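Local coordinates for AT27789p (Drosophila melanogaster, PDB 5UZM), which probably binds mRNA as the second quasi-RNA recognition motif (qRRM2) of Glorund, a Drosophila homologue of hnRNP F/H, at residues Q24-F29 / E39-V44; F9-R14 / Q67-N72; E54-F59 / F84-A89. One frame throughout, in Å; residues are numbered along the deposited sequence.

Contact 1: residues Q24-F29 / E39-V44; sequences QIEEFF and EGILFV
In the first beta-alpha-beta unit of this RNA recognition motif, Ile25 on helix 22-28 meets Ile41 and Phe43 on strand 41-45, an outer strand of the sheet. The axes of helix 24-28 and strand 41-44 are 10.8 Å apart at closest approach, with their directions at 120°, so the helix lies slanted over the strand and side chains fill the gap. Ile25 works with both branches. With CG1 beside the backbone N (chi1 -57°), Ile25 CG2 stands anti to that N and lies 3.9 Å from Ile41 CD1, while the other branch turns to the aromatic neighbour, with Ile25 CG1 3.9 Å from Phe43 CZ. That approach to the ring is oblique, made at the far end of the phenyl group. Ile41 is stretched out beyond CB (chi2 169°), which carries its terminal methyl across to the helix; there Ile41 CD1 also comes within 3.8 Å of Glu26 CG. Glu26 crosses Ile41 at about a right angle, giving its aliphatic portion to the apolar patch from an exposed position. A beta-branched residue suits the spot of Ile25, since its two arms reach two residues on the same side of the strand. Val57 of the neighbouring strand 54-58 and Leu16 also touch Ile25. Such interlocking of apolar residues between the first helix and the back of the sheet is typical of the RRM alpha/beta sandwich.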
loop_
_atom_site.group_PDB
_atom_site.type_symbol
_atom_site.label_atom_id
_atom_site.label_comp_id
_atom_site.label_asym_id
_atom_site.label_seq_id
_atom_site.Cartn_x
_atom_site.Cartn_y
_atom_site.Cartn_z
ATOM N N GLN A 24 -5.583 5.568 -7.537
ATOM C CA GLN A 24 -5.541 4.196 -8.027
ATOM C C GLN A 24 -5.399 3.200 -6.881
ATOM O O GLN A 24 -5.954 2.088 -6.951
ATOM C CB GLN A 24 -4.385 4.052 -8.999
ATOM C CG GLN A 24 -4.683 4.725 -10.344
ATOM C CD GLN A 24 -3.506 4.592 -11.266
ATOM O OE1 GLN A 24 -2.422 5.039 -10.943
ATOM N NE2 GLN A 24 -3.689 3.898 -12.374
ATOM N N ILE A 25 -4.636 3.559 -5.856
ATOM C CA ILE A 25 -4.524 2.690 -4.671
ATOM C C ILE A 25 -5.877 2.598 -3.974
ATOM O O ILE A 25 -6.302 1.521 -3.549
ATOM C CB ILE A 25 -3.446 3.201 -3.695
ATOM C CG1 ILE A 25 -2.095 3.301 -4.405
ATOM C CG2 ILE A 25 -3.394 2.320 -2.424
ATOM C CD1 ILE A 25 -1.697 2.054 -4.976
ATOM N N GLU A 26 -6.530 3.741 -3.764
ATOM C CA GLU A 26 -7.848 3.751 -3.124
ATOM C C GLU A 26 -8.834 2.869 -3.884
ATOM O O GLU A 26 -9.569 2.070 -3.269
ATOM C CB GLU A 26 -8.352 5.191 -3.028
ATOM C CG GLU A 26 -7.512 6.061 -2.026
ATOM C CD GLU A 26 -7.537 7.597 -2.319
ATOM O OE1 GLU A 26 -8.178 8.021 -3.291
ATOM O OE2 GLU A 26 -6.892 8.391 -1.584
ATOM N N GLU A 27 -8.805 2.954 -5.218
ATOM C CA GLU A 27 -9.670 2.117 -6.069
ATOM C C GLU A 27 -9.301 0.628 -5.968
ATOM O O GLU A 27 -10.184 -0.231 -5.876
ATOM C CB GLU A 27 -9.602 2.600 -7.514
ATOM C CG GLU A 27 -10.348 1.704 -8.448
ATOM C CD GLU A 27 -10.258 2.149 -9.888
ATOM O OE1 GLU A 27 -10.218 1.264 -10.786
ATOM O OE2 GLU A 27 -10.250 3.379 -10.109
ATOM N N PHE A 28 -8.013 0.312 -5.971
ATOM C CA PHE A 28 -7.583 -1.076 -5.834
ATOM C C PHE A 28 -8.080 -1.676 -4.529
ATOM O O PHE A 28 -8.443 -2.857 -4.491
ATOM C CB PHE A 28 -6.059 -1.103 -5.898
ATOM C CG PHE A 28 -5.461 -2.442 -5.872
ATOM C CD1 PHE A 28 -5.406 -3.220 -7.014
ATOM C CD2 PHE A 28 -4.949 -2.958 -4.682
ATOM C CE1 PHE A 28 -4.838 -4.486 -6.959
ATOM C CE2 PHE A 28 -4.364 -4.209 -4.653
ATOM C CZ PHE A 28 -4.330 -4.978 -5.791
ATOM N N PHE A 29 -8.126 -0.888 -3.461
ATOM C CA PHE A 29 -8.603 -1.348 -2.162
ATOM C C PHE A 29 -10.028 -0.862 -1.893
ATOM O O PHE A 29 -10.399 -0.645 -0.743
ATOM C CB PHE A 29 -7.612 -0.890 -1.075
ATOM C CG PHE A 29 -6.327 -1.655 -1.105
ATOM C CD1 PHE A 29 -6.338 -3.039 -1.071
ATOM C CD2 PHE A 29 -5.103 -1.018 -1.131
ATOM C CE1 PHE A 29 -5.183 -3.787 -1.117
ATOM C CE2 PHE A 29 -3.926 -1.783 -1.127
ATOM C CZ PHE A 29 -3.964 -3.175 -1.096
ATOM N N GLU A 39 -0.509 9.581 6.441
ATOM C CA GLU A 39 0.155 8.293 6.592
ATOM C C GLU A 39 -0.729 7.118 6.205
ATOM O O GLU A 39 -0.402 5.973 6.531
ATOM C CB GLU A 39 0.658 8.113 8.023
ATOM C CG GLU A 39 1.747 9.102 8.420
ATOM C CD GLU A 39 2.700 8.518 9.453
ATOM O OE1 GLU A 39 3.913 8.428 9.159
ATOM O OE2 GLU A 39 2.234 8.130 10.547
ATOM N N GLY A 40 -1.840 7.367 5.517
ATOM C CA GLY A 40 -2.644 6.259 5.042
ATOM C C GLY A 40 -2.002 5.526 3.881
ATOM O O GLY A 40 -2.128 4.301 3.764
ATOM N N ILE A 41 -1.400 6.267 2.957
ATOM C CA ILE A 41 -0.792 5.691 1.755
ATOM C C ILE A 41 0.547 6.389 1.600
ATOM O O ILE A 41 0.586 7.624 1.482
ATOM C CB ILE A 41 -1.636 5.919 0.484
ATOM C CG1 ILE A 41 -3.039 5.279 0.580
ATOM C CG2 ILE A 41 -0.845 5.485 -0.783
ATOM C CD1 ILE A 41 -4.017 5.713 -0.551
ATOM N N LEU A 42 1.632 5.626 1.572
ATOM C CA LEU A 42 2.966 6.209 1.406
ATOM C C LEU A 42 3.703 5.476 0.297
ATOM O O LEU A 42 3.820 4.248 0.333
ATOM C CB LEU A 42 3.758 6.148 2.715
ATOM C CG LEU A 42 3.241 7.120 3.803
ATOM C CD1 LEU A 42 4.060 7.047 5.090
ATOM C CD2 LEU A 42 3.187 8.581 3.307
ATOM N N PHE A 43 4.148 6.219 -0.711
ATOM C CA PHE A 43 4.956 5.662 -1.777
ATOM C C PHE A 43 6.426 5.675 -1.384
ATOM O O PHE A 43 6.931 6.671 -0.848
ATOM C CB PHE A 43 4.713 6.424 -3.073
ATOM C CG PHE A 43 3.286 6.334 -3.551
ATOM C CD1 PHE A 43 2.832 5.180 -4.148
ATOM C CD2 PHE A 43 2.397 7.385 -3.392
ATOM C CE1 PHE A 43 1.515 5.031 -4.552
ATOM C CE2 PHE A 43 1.062 7.256 -3.817
ATOM C CZ PHE A 43 0.635 6.083 -4.421
ATOM N N VAL A 44 7.108 4.561 -1.626
ATOM C CA VAL A 44 8.525 4.454 -1.274
ATOM C C VAL A 44 9.380 5.105 -2.359
ATOM O O VAL A 44 9.176 4.890 -3.552
ATOM C CB VAL A 44 8.908 2.978 -1.060
ATOM C CG1 VAL A 44 10.377 2.850 -0.648
ATOM C CG2 VAL A 44 8.042 2.353 0.004
#

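Contact 2: residues F9-R14 / Q67-N72; sequences FVVKLR and QALGRN
Val11 of strand 10-14 overlaps Ala68 and Leu69 of helix 62-69 with a single methyl group. With that methyl set anti to the carbonyl carbon (chi1 -55°), Val11 CG1 stands 4.2 Å from Ala68 CB and, in another direction, 4.2 Å from Leu69 CG. Contacts of this length are ordinary van der Waals packing, over a small area of 93 Å². Residue size explains the fit: the small Ala68, whose methyl faces the strand, suits a close approach of helix and strand, whereas Leu69 leaves its backbone at a slant and brings its branch point back to the valine. Ala68 is also packed by Phe29 and Phe59, and Val11 by Phe59 and Ile83, so the contact belongs to a larger hydrophobic core.

Just beyond it the chain turns. Arg71 N bonds to Ala68 O at 2.9 Å, and a type I beta turn runs from Leu69 to Asn72, where Asn72 N reaches Leu69 O at 3.2 Å. This leads the chain away from the helix, and two polar side chains fix its course: Asn72 OD1 accepts from the backbone N of Ile83, while Arg71 NH1 donates to the carbonyl oxygens of Phe28 and Ser30, tying this turn to the C-terminal end of helix 22-28 and the residues just after it. Apolar packing between the central first strand and the second helix is characteristic of the RRM fold.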
loop_
_atom_site.group_PDB
_atom_site.type_symbol
_atom_site.label_atom_id
_atom_site.label_comp_id
_atom_site.label_asym_id
_atom_site.label_seq_id
_atom_site.Cartn_x
_atom_site.Cartn_y
_atom_site.Cartn_z
ATOM N N PHE A 9 -1.717 -3.342 11.125
ATOM C CA PHE A 9 -2.759 -2.988 10.151
ATOM C C PHE A 9 -2.136 -2.275 8.962
ATOM O O PHE A 9 -2.600 -1.208 8.553
ATOM C CB PHE A 9 -3.836 -2.057 10.725
ATOM C CG PHE A 9 -4.551 -2.591 11.927
ATOM C CD1 PHE A 9 -4.369 -3.894 12.328
ATOM C CD2 PHE A 9 -5.407 -1.768 12.648
ATOM C CE1 PHE A 9 -5.000 -4.388 13.475
ATOM C CE2 PHE A 9 -6.067 -2.252 13.791
ATOM C CZ PHE A 9 -5.840 -3.581 14.189
ATOM N N VAL A 10 -1.059 -2.833 8.442
ATOM C CA VAL A 10 -0.279 -2.221 7.371
ATOM C C VAL A 10 0.090 -3.310 6.378
ATOM O O VAL A 10 0.452 -4.418 6.767
ATOM C CB VAL A 10 0.997 -1.538 7.898
ATOM C CG1 VAL A 10 1.771 -0.880 6.735
ATOM C CG2 VAL A 10 0.643 -0.522 8.979
ATOM N N VAL A 11 0.007 -3.003 5.075
ATOM C CA VAL A 11 0.527 -3.902 4.058
ATOM C C VAL A 11 1.569 -3.139 3.238
ATOM O O VAL A 11 1.576 -1.902 3.209
ATOM C CB VAL A 11 -0.569 -4.457 3.131
ATOM C CG1 VAL A 11 -1.691 -5.156 3.916
ATOM C CG2 VAL A 11 -1.131 -3.346 2.240
ATOM N N LYS A 12 2.464 -3.878 2.587
ATOM C CA LYS A 12 3.433 -3.340 1.647
ATOM C C LYS A 12 3.069 -3.809 0.248
ATOM O O LYS A 12 2.739 -4.978 0.054
ATOM C CB LYS A 12 4.856 -3.825 2.011
ATOM C CG LYS A 12 5.941 -3.266 1.097
ATOM C CD LYS A 12 7.322 -3.627 1.662
ATOM C CE LYS A 12 7.562 -5.127 1.689
ATOM N NZ LYS A 12 8.915 -5.485 2.262
ATOM N N LEU A 13 3.117 -2.900 -0.732
ATOM C CA LEU A 13 2.814 -3.201 -2.130
ATOM C C LEU A 13 4.090 -3.177 -2.954
ATOM O O LEU A 13 4.985 -2.397 -2.670
ATOM C CB LEU A 13 1.851 -2.170 -2.733
ATOM C CG LEU A 13 0.578 -1.863 -1.957
ATOM C CD1 LEU A 13 -0.293 -0.876 -2.760
ATOM C CD2 LEU A 13 -0.219 -3.092 -1.598
ATOM N N ARG A 14 4.181 -4.036 -3.962
ATOM C CA ARG A 14 5.286 -4.041 -4.907
ATOM C C ARG A 14 4.747 -4.233 -6.321
ATOM O O ARG A 14 3.697 -4.872 -6.535
ATOM C CB ARG A 14 6.294 -5.161 -4.546
ATOM C CG ARG A 14 7.484 -5.254 -5.456
ATOM C CD ARG A 14 8.412 -6.347 -4.913
ATOM N NE ARG A 14 8.678 -6.145 -3.487
ATOM C CZ ARG A 14 9.092 -7.095 -2.656
ATOM N NH1 ARG A 14 9.286 -8.330 -3.098
ATOM N NH2 ARG A 14 9.311 -6.811 -1.380
ATOM N N GLN A 67 -8.386 -8.720 4.193
ATOM C CA GLN A 67 -9.004 -8.615 2.878
ATOM C C GLN A 67 -8.044 -7.992 1.866
ATOM O O GLN A 67 -8.083 -8.362 0.686
ATOM C CB GLN A 67 -10.278 -7.792 2.952
ATOM C CG GLN A 67 -11.411 -8.446 3.779
ATOM C CD GLN A 67 -12.620 -7.574 3.824
ATOM O OE1 GLN A 67 -13.078 -7.163 4.888
ATOM N NE2 GLN A 67 -13.132 -7.247 2.655
ATOM N N ALA A 68 -7.182 -7.067 2.300
ATOM C CA ALA A 68 -6.209 -6.494 1.359
ATOM C C ALA A 68 -5.244 -7.556 0.901
ATOM O O ALA A 68 -4.930 -7.667 -0.282
ATOM C CB ALA A 68 -5.444 -5.354 2.008
ATOM N N LEU A 69 -4.756 -8.375 1.836
ATOM C CA LEU A 69 -3.861 -9.451 1.441
ATOM C C LEU A 69 -4.521 -10.420 0.472
ATOM O O LEU A 69 -3.848 -11.005 -0.386
ATOM C CB LEU A 69 -3.368 -10.184 2.697
ATOM C CG LEU A 69 -2.425 -9.286 3.471
ATOM C CD1 LEU A 69 -2.496 -9.657 4.945
ATOM C CD2 LEU A 69 -1.045 -9.488 2.936
ATOM N N GLY A 70 -5.837 -10.592 0.579
ATOM C CA GLY A 70 -6.514 -11.447 -0.370
ATOM C C GLY A 70 -6.566 -10.894 -1.781
ATOM O O GLY A 70 -6.927 -11.631 -2.699
ATOM N N ARG A 71 -6.172 -9.639 -1.980
ATOM C CA ARG A 71 -6.118 -9.065 -3.327
ATOM C C ARG A 71 -4.731 -9.176 -3.962
ATOM O O ARG A 71 -4.497 -8.584 -5.020
ATOM C CB ARG A 71 -6.579 -7.618 -3.287
ATOM C CG ARG A 71 -8.055 -7.559 -2.853
ATOM C CD ARG A 71 -8.632 -6.192 -2.893
ATOM N NE ARG A 71 -9.928 -6.244 -2.208
ATOM C CZ ARG A 71 -10.774 -5.234 -2.115
ATOM N NH1 ARG A 71 -10.513 -4.078 -2.722
ATOM N NH2 ARG A 71 -11.922 -5.362 -1.431
ATOM N N ASN A 72 -3.855 -9.978 -3.368
ATOM C CA ASN A 72 -2.524 -10.231 -3.898
ATOM C C ASN A 72 -2.599 -10.685 -5.349
ATOM O O ASN A 72 -3.427 -11.535 -5.715
ATOM C CB ASN A 72 -1.825 -11.292 -3.039
ATOM C CG ASN A 72 -0.423 -11.553 -3.484
ATOM O OD1 ASN A 72 0.342 -10.634 -3.685
ATOM N ND2 ASN A 72 -0.084 -12.817 -3.718
#

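Contact 3: residues E54-F59 / F84-A89; sequences EAFVQF and FRSSIA
Strand 54-58 and strand 79-85 run in the same direction, with strand 10-14 between them and antiparallel to both, so the two segments share no backbone hydrogen bond. Their nearest CA pairs are Phe56 with Ser86 at 8.3 Å and Gln58 with Ile88 at 8.0 Å; the second segment starts on strand 79-85 and goes on into helix 88-94.

Phe56 and Ser86 make the clearer meeting. The serine hydroxyl lies at the edge of the phenyl ring and in its plane, Ser86 OG being 3.4 Å from Phe56 CE2 and 3.7 Å from Phe56 CD2. Aromatic C-H edges carry slight positive charge, which makes an oxygen there a probably favourable, weak neighbour. A chi1 of -169° swings OG away from the serine's N and toward the ring edge; OG also hydrogen-bonds to Glu90 OE2, and Glu90 forms a salt bridge with Lys12. A small hydroxyl suits a place that meets both a ring edge and a carboxylate. Further on, Ile88 and Gln58 cross at about a right angle, with Ile88 CD1 3.8 Å from Gln58 CD, a doubtful contact, as the glutamine has two conformers and its amide may be flipped.

Ser87 suits the N-cap of helix 88-94, where its OG accepts from the backbone N of Glu90. The helix then lies over Phe56 with Met91 and Ala94. Phe56 occupies an aromatic position of the RNP1-like strand, whose sheet face binds RNA in canonical RRMs. A C-terminal helix packed on that face is consistent with a quasi-RRM that, as in hnRNP F, relies less on the sheet surface.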
loop_
_atom_site.group_PDB
_atom_site.type_symbol
_atom_site.label_atom_id
_atom_site.label_comp_id
_atom_site.label_asym_id
_atom_site.label_seq_id
_atom_site.Cartn_x
_atom_site.Cartn_y
_atom_site.Cartn_z
ATOM N N GLU A 54 7.221 0.524 -4.844
ATOM C CA GLU A 54 6.690 -0.001 -3.599
ATOM C C GLU A 54 5.866 1.068 -2.890
ATOM O O GLU A 54 6.046 2.269 -3.110
ATOM C CB GLU A 54 7.804 -0.492 -2.690
ATOM C CG GLU A 54 8.662 -1.614 -3.327
ATOM C CD GLU A 54 9.932 -1.945 -2.522
ATOM O OE1 GLU A 54 10.139 -3.143 -2.213
ATOM O OE2 GLU A 54 10.721 -1.006 -2.203
ATOM N N ALA A 55 4.955 0.619 -2.028
ATOM C CA ALA A 55 4.159 1.553 -1.236
ATOM C C ALA A 55 3.759 0.858 0.046
ATOM O O ALA A 55 3.807 -0.359 0.127
ATOM C CB ALA A 55 2.907 2.024 -1.975
ATOM N N PHE A 56 3.317 1.637 1.034
ATOM C CA PHE A 56 2.732 1.082 2.251
ATOM C C PHE A 56 1.324 1.634 2.372
ATOM O O PHE A 56 1.092 2.788 2.009
ATOM C CB PHE A 56 3.515 1.462 3.496
ATOM C CG PHE A 56 4.819 0.754 3.616
ATOM C CD1 PHE A 56 5.922 1.251 2.974
ATOM C CD2 PHE A 56 4.925 -0.419 4.335
ATOM C CE1 PHE A 56 7.152 0.599 3.064
ATOM C CE2 PHE A 56 6.144 -1.076 4.411
ATOM C CZ PHE A 56 7.245 -0.564 3.798
ATOM N N VAL A 57 0.386 0.817 2.832
ATOM C CA VAL A 57 -0.998 1.246 3.031
ATOM C C VAL A 57 -1.419 0.816 4.430
ATOM O O VAL A 57 -1.212 -0.340 4.815
ATOM C CB VAL A 57 -1.938 0.664 1.947
ATOM C CG1 VAL A 57 -3.397 1.076 2.208
ATOM C CG2 VAL A 57 -1.459 1.116 0.540
ATOM N N GLN A 58 -1.996 1.751 5.174
ATOM C CA GLN A 58 -2.457 1.553 6.545
ATOM C C GLN A 58 -3.974 1.505 6.555
ATOM O O GLN A 58 -4.600 2.439 6.061
ATOM C CB GLN A 58 -2.032 2.717 7.431
ATOM C CG GLN A 58 -0.587 2.905 7.559
ATOM C CD GLN A 58 -0.239 3.792 8.734
ATOM O OE1 GLN A 58 0.612 4.677 8.638
ATOM N NE2 GLN A 58 -0.907 3.562 9.858
ATOM N N PHE A 59 -4.545 0.471 7.172
ATOM C CA PHE A 59 -5.988 0.301 7.293
ATOM C C PHE A 59 -6.464 0.562 8.719
ATOM O O PHE A 59 -5.687 0.601 9.671
ATOM C CB PHE A 59 -6.393 -1.110 6.868
ATOM C CG PHE A 59 -6.034 -1.424 5.440
ATOM C CD1 PHE A 59 -6.877 -1.017 4.405
ATOM C CD2 PHE A 59 -4.863 -2.086 5.128
ATOM C CE1 PHE A 59 -6.533 -1.274 3.081
ATOM C CE2 PHE A 59 -4.514 -2.359 3.783
ATOM C CZ PHE A 59 -5.350 -1.932 2.767
ATOM N N PHE A 84 2.158 -7.734 0.708
ATOM C CA PHE A 84 2.759 -8.445 1.839
ATOM C C PHE A 84 2.306 -7.867 3.167
ATOM O O PHE A 84 2.138 -6.654 3.303
ATOM C CB PHE A 84 4.306 -8.343 1.818
ATOM C CG PHE A 84 4.915 -8.685 0.515
ATOM C CD1 PHE A 84 5.272 -9.997 0.224
ATOM C CD2 PHE A 84 5.114 -7.707 -0.467
ATOM C CE1 PHE A 84 5.827 -10.325 -1.011
ATOM C CE2 PHE A 84 5.676 -8.036 -1.693
ATOM C CZ PHE A 84 6.037 -9.343 -1.965
ATOM N N ARG A 85 2.210 -8.736 4.187
ATOM C CA ARG A 85 1.960 -8.267 5.543
ATOM C C ARG A 85 3.138 -7.435 6.031
ATOM O O ARG A 85 4.293 -7.731 5.721
ATOM C CB ARG A 85 1.734 -9.451 6.491
ATOM C CG ARG A 85 1.014 -10.645 5.866
ATOM C CD ARG A 85 0.712 -11.691 6.944
ATOM N NE ARG A 85 -0.164 -11.106 7.946
ATOM C CZ ARG A 85 -1.478 -11.289 7.985
ATOM N NH1 ARG A 85 -2.067 -12.076 7.096
ATOM N NH2 ARG A 85 -2.203 -10.691 8.920
ATOM N N SER A 86 2.835 -6.388 6.789
ATOM C CA SER A 86 3.841 -5.442 7.211
ATOM C C SER A 86 3.547 -4.950 8.619
ATOM O O SER A 86 2.882 -5.647 9.403
ATOM C CB SER A 86 3.909 -4.272 6.216
ATOM O OG SER A 86 5.044 -3.485 6.472
ATOM N N SER A 87 4.025 -3.753 8.930
ATOM C CA SER A 87 3.950 -3.187 10.275
ATOM C C SER A 87 4.187 -1.691 10.200
ATOM O O SER A 87 4.796 -1.188 9.258
ATOM C CB SER A 87 4.991 -3.818 11.205
ATOM O OG SER A 87 6.290 -3.469 10.747
ATOM N N ILE A 88 3.724 -0.982 11.235
ATOM C CA ILE A 88 3.930 0.454 11.306
ATOM C C ILE A 88 5.419 0.776 11.323
ATOM O O ILE A 88 5.870 1.703 10.647
ATOM C CB ILE A 88 3.227 1.033 12.551
ATOM C CG1 ILE A 88 1.730 0.724 12.519
ATOM C CG2 ILE A 88 3.463 2.528 12.652
ATOM C CD1 ILE A 88 0.933 1.665 11.698
ATOM N N ALA A 89 6.206 0.012 12.097
ATOM C CA ALA A 89 7.643 0.287 12.174
ATOM C C ALA A 89 8.314 0.137 10.810
ATOM O O ALA A 89 9.185 0.931 10.451
ATOM C CB ALA A 89 8.313 -0.628 13.203
#

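All three contacts reach the same antiparallel sheet, whose strand order is 41-45, 54-58, 10-14, 79-85, 75-76. Contact 1 and contact 2 join helices 22-28 and 62-69 to one side of it, their centres about 11 Å apart, and Phe29 packs on Ala68 and Leu13 between them. Contact 3 lies about 8 Å from contact 2 and 10 Å from contact 1, centre to centre, and brings helix 88-94 onto the other side. Along the chain, contact 1 falls wholly between the segments of contact 2, whereas contacts 2 and 3 interleave. The result is the RRM sandwich of two helices on one face of the sheet, with an additional C-terminal helix on the other.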